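Local atomic coordinates of outer membrane protein OMP121 (Bacteroides thetaiotaomicron, PDB entry 5FQ8), a protein that probably imports substrates across the bacterial outer membrane as a calcium- and magnesium-binding member of the TonB-dependent receptor family. Residues G146-T150 against S590-T594; L420-Y425 against S437-S441. All blocks are in the same frame, centred on the assembly; numbering follows the deposited sequence.

The two contacts hold different parts of a plugged beta-barrel. Interaction 1 joins segments 440 residues apart in sequence, setting a loop of the plug domain against a barrel strand. Interaction 2 is local: only 11 residues lie between 420-425 and 437-441, and both lie in the long connection between barrel strands 398-417 and 446-469, which falls in sequence between the two segments of interaction 1. Their centres are about 59 Å apart and their nearest atoms about 49 Å, so neither touches the other, and they sit on opposite sides of the chain's centre. Both lie away from the calcium, magnesium and lipid sites. One rests mainly on backbone and small side chains, the other on a phenylalanine.

Interaction 1 of 2, residues G146-T150 against S590-T594; sequences GAAAT and SWGKT
Ala148 lies closest to Gly592, with 3.9 Å between their CA atoms, where the irregular loop segment 146-150 passes the extended strand 590-594. The backbones meet at this point through a CA-H...O contact from Gly592 CA to Ala148 O, 3.5 Å long and nearly straight, with an angle of 162° at the hydrogen. A beta carbon at Gly592 would run into Ala148 O, so glycine lets the backbones come this close; the Ala148 methyl CB lies 3.4 Å from Gly592 N. The same methyl meets the hydroxyl end of Ser590, with CB to OG at 4.0 Å. Further along the strand, Thr594 points toward the loop, with OG1 anti to its own carbonyl carbon (chi1 -61°), and this hydroxyl is modelled as donating to Ala147 O at 3.0 Å. That bond is doubtful, because Thr594 OG1 is placed too near Thr150 OG1. Trp591 and Lys593 point away from the loop, as expected of the outer face of a barrel wall whose other face receives the plug. Strand 582-596 is held between strands 558-569 and 643-656, and Glu647 of the latter accepts a hydrogen bond from Ala147 N, a tie from plug to wall independent of the doubtful hydroxyl.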
# COMPACT_ATOMS: atom_id res chain seq x y z
N GLY B 146 25.34 27.86 -25.93
CA GLY B 146 25.86 27.01 -26.96
C GLY B 146 26.43 25.73 -26.42
O GLY B 146 26.79 25.63 -25.25
N ALA B 147 26.49 24.73 -27.28
CA ALA B 147 26.85 23.38 -26.87
C ALA B 147 28.07 22.88 -27.61
O ALA B 147 28.17 21.70 -27.92
CB ALA B 147 25.67 22.44 -27.07
N ALA B 148 29.03 23.77 -27.90
CA ALA B 148 30.22 23.40 -28.63
C ALA B 148 31.48 23.36 -27.78
O ALA B 148 32.50 22.84 -28.24
CB ALA B 148 30.47 24.36 -29.79
N ALA B 149 31.45 23.90 -26.58
CA ALA B 149 32.58 23.83 -25.69
C ALA B 149 32.05 23.49 -24.31
O ALA B 149 31.99 24.33 -23.42
CB ALA B 149 33.38 25.13 -25.69
N THR B 150 31.66 22.23 -24.12
CA THR B 150 31.04 21.79 -22.88
C THR B 150 31.91 20.83 -22.10
O THR B 150 31.40 20.07 -21.27
CB THR B 150 29.69 21.13 -23.17
OG1 THR B 150 29.87 20.14 -24.19
CG2 THR B 150 28.70 22.15 -23.65
N SER B 590 32.19 29.38 -33.21
CA SER B 590 32.36 28.12 -32.49
C SER B 590 31.94 26.94 -33.35
O SER B 590 30.98 27.03 -34.11
CB SER B 590 31.54 28.10 -31.22
OG SER B 590 30.18 27.98 -31.54
N TRP B 591 32.67 25.84 -33.20
CA TRP B 591 32.29 24.54 -33.72
C TRP B 591 32.73 23.51 -32.69
O TRP B 591 33.86 23.57 -32.22
CB TRP B 591 32.96 24.23 -35.06
CG TRP B 591 32.63 22.86 -35.61
CD1 TRP B 591 31.73 22.58 -36.59
CD2 TRP B 591 33.20 21.60 -35.22
NE1 TRP B 591 31.70 21.23 -36.83
CE2 TRP B 591 32.59 20.61 -36.00
CE3 TRP B 591 34.17 21.22 -34.28
CZ2 TRP B 591 32.92 19.25 -35.87
CZ3 TRP B 591 34.49 19.86 -34.15
CH2 TRP B 591 33.87 18.90 -34.95
N GLY B 592 31.86 22.56 -32.37
CA GLY B 592 32.26 21.52 -31.44
C GLY B 592 31.14 20.53 -31.22
O GLY B 592 30.04 20.66 -31.76
N LYS B 593 31.44 19.54 -30.38
CA LYS B 593 30.52 18.44 -30.11
C LYS B 593 30.36 18.23 -28.61
O LYS B 593 31.28 18.48 -27.84
CB LYS B 593 30.99 17.15 -30.77
CG LYS B 593 30.90 17.16 -32.28
CD LYS B 593 32.09 16.47 -32.92
CE LYS B 593 31.93 14.97 -32.90
NZ LYS B 593 31.46 14.47 -34.22
N THR B 594 29.18 17.78 -28.22
CA THR B 594 28.93 17.30 -26.87
C THR B 594 28.30 15.92 -26.95
O THR B 594 27.22 15.76 -27.52
CB THR B 594 28.01 18.24 -26.09
OG1 THR B 594 28.62 19.52 -25.97
CG2 THR B 594 27.78 17.68 -24.71

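Interaction 2 of 2, residues L420-Y425 against S437-S441; sequences LYALYY and SSPFS
Phe440, third residue of a type I beta turn from Ser438 to Ser441, sets its ring against helix 420-424 in the long connection between two barrel strands. Placed beside its own backbone N (chi1 -48°), the ring meets three residues of the other segment obliquely. Phe440 CD1 lies 3.9 Å from Leu420 CB, Phe440 CE2 reaches Tyr424 CB at 3.6 Å, and Phe440 CD2 comes within 3.9 Å of Tyr425 CA. With an alanine in place of Phe440, Leu420 and Tyr424 would probably lose their shared apolar partner, leaving a gap between helix and turn. Phe440 O lies in plane at the edge of the Tyr421 ring, 3.4 Å from CD1. The Tyr425 ring, turned anti to its backbone N (chi1 -180°), presents its own edge to Ser438, CE1 to CB at 3.9 Å. The turn is braced internally: Phe440 N donates to Ser438 OG at 3.1 Å, an almost straight ST-turn bond (170°), while Ser441 N and OG both donate to Ser438 O from the same face of its plane. Around it, Asn430 O and Gly431 N also hydrogen-bond Ser438 OG, and helix 368-374 covers Leu420 and Leu423 with Tyr370, whose hydroxyl is hydrogen-bonded to that of Tyr424.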
# COMPACT_ATOMS: atom_id res chain seq x y z
N LEU B 420 -16.86 8.24 -1.10
CA LEU B 420 -18.08 8.94 -1.46
C LEU B 420 -19.28 7.99 -1.53
O LEU B 420 -20.40 8.38 -1.17
CB LEU B 420 -17.89 9.66 -2.79
CG LEU B 420 -16.80 10.73 -2.84
CD1 LEU B 420 -16.60 11.14 -4.25
CD2 LEU B 420 -17.19 11.93 -2.01
N TYR B 421 -19.05 6.75 -1.95
CA TYR B 421 -20.14 5.79 -2.04
C TYR B 421 -20.74 5.51 -0.66
O TYR B 421 -21.95 5.58 -0.48
CB TYR B 421 -19.67 4.50 -2.69
CG TYR B 421 -20.79 3.52 -2.96
CD1 TYR B 421 -21.53 3.59 -4.12
CD2 TYR B 421 -21.12 2.53 -2.05
CE1 TYR B 421 -22.54 2.72 -4.39
CE2 TYR B 421 -22.14 1.66 -2.31
CZ TYR B 421 -22.85 1.76 -3.48
OH TYR B 421 -23.87 0.89 -3.76
N ALA B 422 -19.89 5.19 0.31
CA ALA B 422 -20.39 4.86 1.63
C ALA B 422 -21.17 6.00 2.24
O ALA B 422 -22.19 5.79 2.89
CB ALA B 422 -19.24 4.48 2.55
N LEU B 423 -20.71 7.23 2.02
CA LEU B 423 -21.28 8.37 2.71
C LEU B 423 -22.58 8.84 2.09
O LEU B 423 -23.50 9.25 2.80
CB LEU B 423 -20.30 9.52 2.71
CG LEU B 423 -19.04 9.35 3.53
CD1 LEU B 423 -18.13 10.50 3.18
CD2 LEU B 423 -19.44 9.41 4.96
N TYR B 424 -22.68 8.82 0.77
CA TYR B 424 -23.74 9.59 0.15
C TYR B 424 -24.58 8.82 -0.85
O TYR B 424 -25.56 9.38 -1.34
CB TYR B 424 -23.14 10.84 -0.54
CG TYR B 424 -22.28 11.70 0.39
CD1 TYR B 424 -22.83 12.33 1.49
CD2 TYR B 424 -20.93 11.85 0.16
CE1 TYR B 424 -22.04 13.10 2.33
CE2 TYR B 424 -20.15 12.60 0.99
CZ TYR B 424 -20.70 13.23 2.08
OH TYR B 424 -19.90 13.99 2.91
N TYR B 425 -24.28 7.55 -1.12
CA TYR B 425 -24.97 6.87 -2.21
C TYR B 425 -26.39 6.45 -1.82
O TYR B 425 -27.34 6.74 -2.55
CB TYR B 425 -24.19 5.65 -2.68
CG TYR B 425 -24.90 4.97 -3.80
CD1 TYR B 425 -24.94 5.54 -5.06
CD2 TYR B 425 -25.56 3.76 -3.60
CE1 TYR B 425 -25.60 4.93 -6.09
CE2 TYR B 425 -26.21 3.14 -4.63
CZ TYR B 425 -26.24 3.74 -5.87
OH TYR B 425 -26.89 3.13 -6.91
N SER B 437 -25.01 5.36 -12.86
CA SER B 437 -24.54 6.63 -13.37
C SER B 437 -24.33 7.66 -12.27
O SER B 437 -24.41 8.86 -12.54
CB SER B 437 -25.51 7.16 -14.43
OG SER B 437 -25.17 6.65 -15.70
N SER B 438 -24.09 7.23 -11.06
CA SER B 438 -23.89 8.17 -9.97
C SER B 438 -22.42 8.53 -9.85
O SER B 438 -21.57 7.65 -9.98
CB SER B 438 -24.36 7.61 -8.65
OG SER B 438 -23.90 8.44 -7.60
N PRO B 439 -22.11 9.79 -9.57
CA PRO B 439 -20.71 10.18 -9.41
C PRO B 439 -20.03 9.48 -8.26
O PRO B 439 -18.81 9.59 -8.14
CB PRO B 439 -20.79 11.69 -9.18
CG PRO B 439 -22.17 11.94 -8.74
CD PRO B 439 -22.99 10.96 -9.50
N PHE B 440 -20.77 8.75 -7.44
CA PHE B 440 -20.20 8.04 -6.30
C PHE B 440 -19.82 6.59 -6.62
O PHE B 440 -19.49 5.85 -5.69
CB PHE B 440 -21.17 8.04 -5.12
CG PHE B 440 -21.75 9.38 -4.82
CD1 PHE B 440 -21.00 10.52 -4.94
CD2 PHE B 440 -23.06 9.49 -4.41
CE1 PHE B 440 -21.53 11.74 -4.67
CE2 PHE B 440 -23.60 10.71 -4.12
CZ PHE B 440 -22.84 11.83 -4.26
N SER B 441 -19.88 6.16 -7.87
CA SER B 441 -19.50 4.80 -8.20
C SER B 441 -18.33 4.71 -9.16
O SER B 441 -18.36 5.33 -10.21
CB SER B 441 -20.68 4.05 -8.79
OG SER B 441 -21.68 4.97 -9.19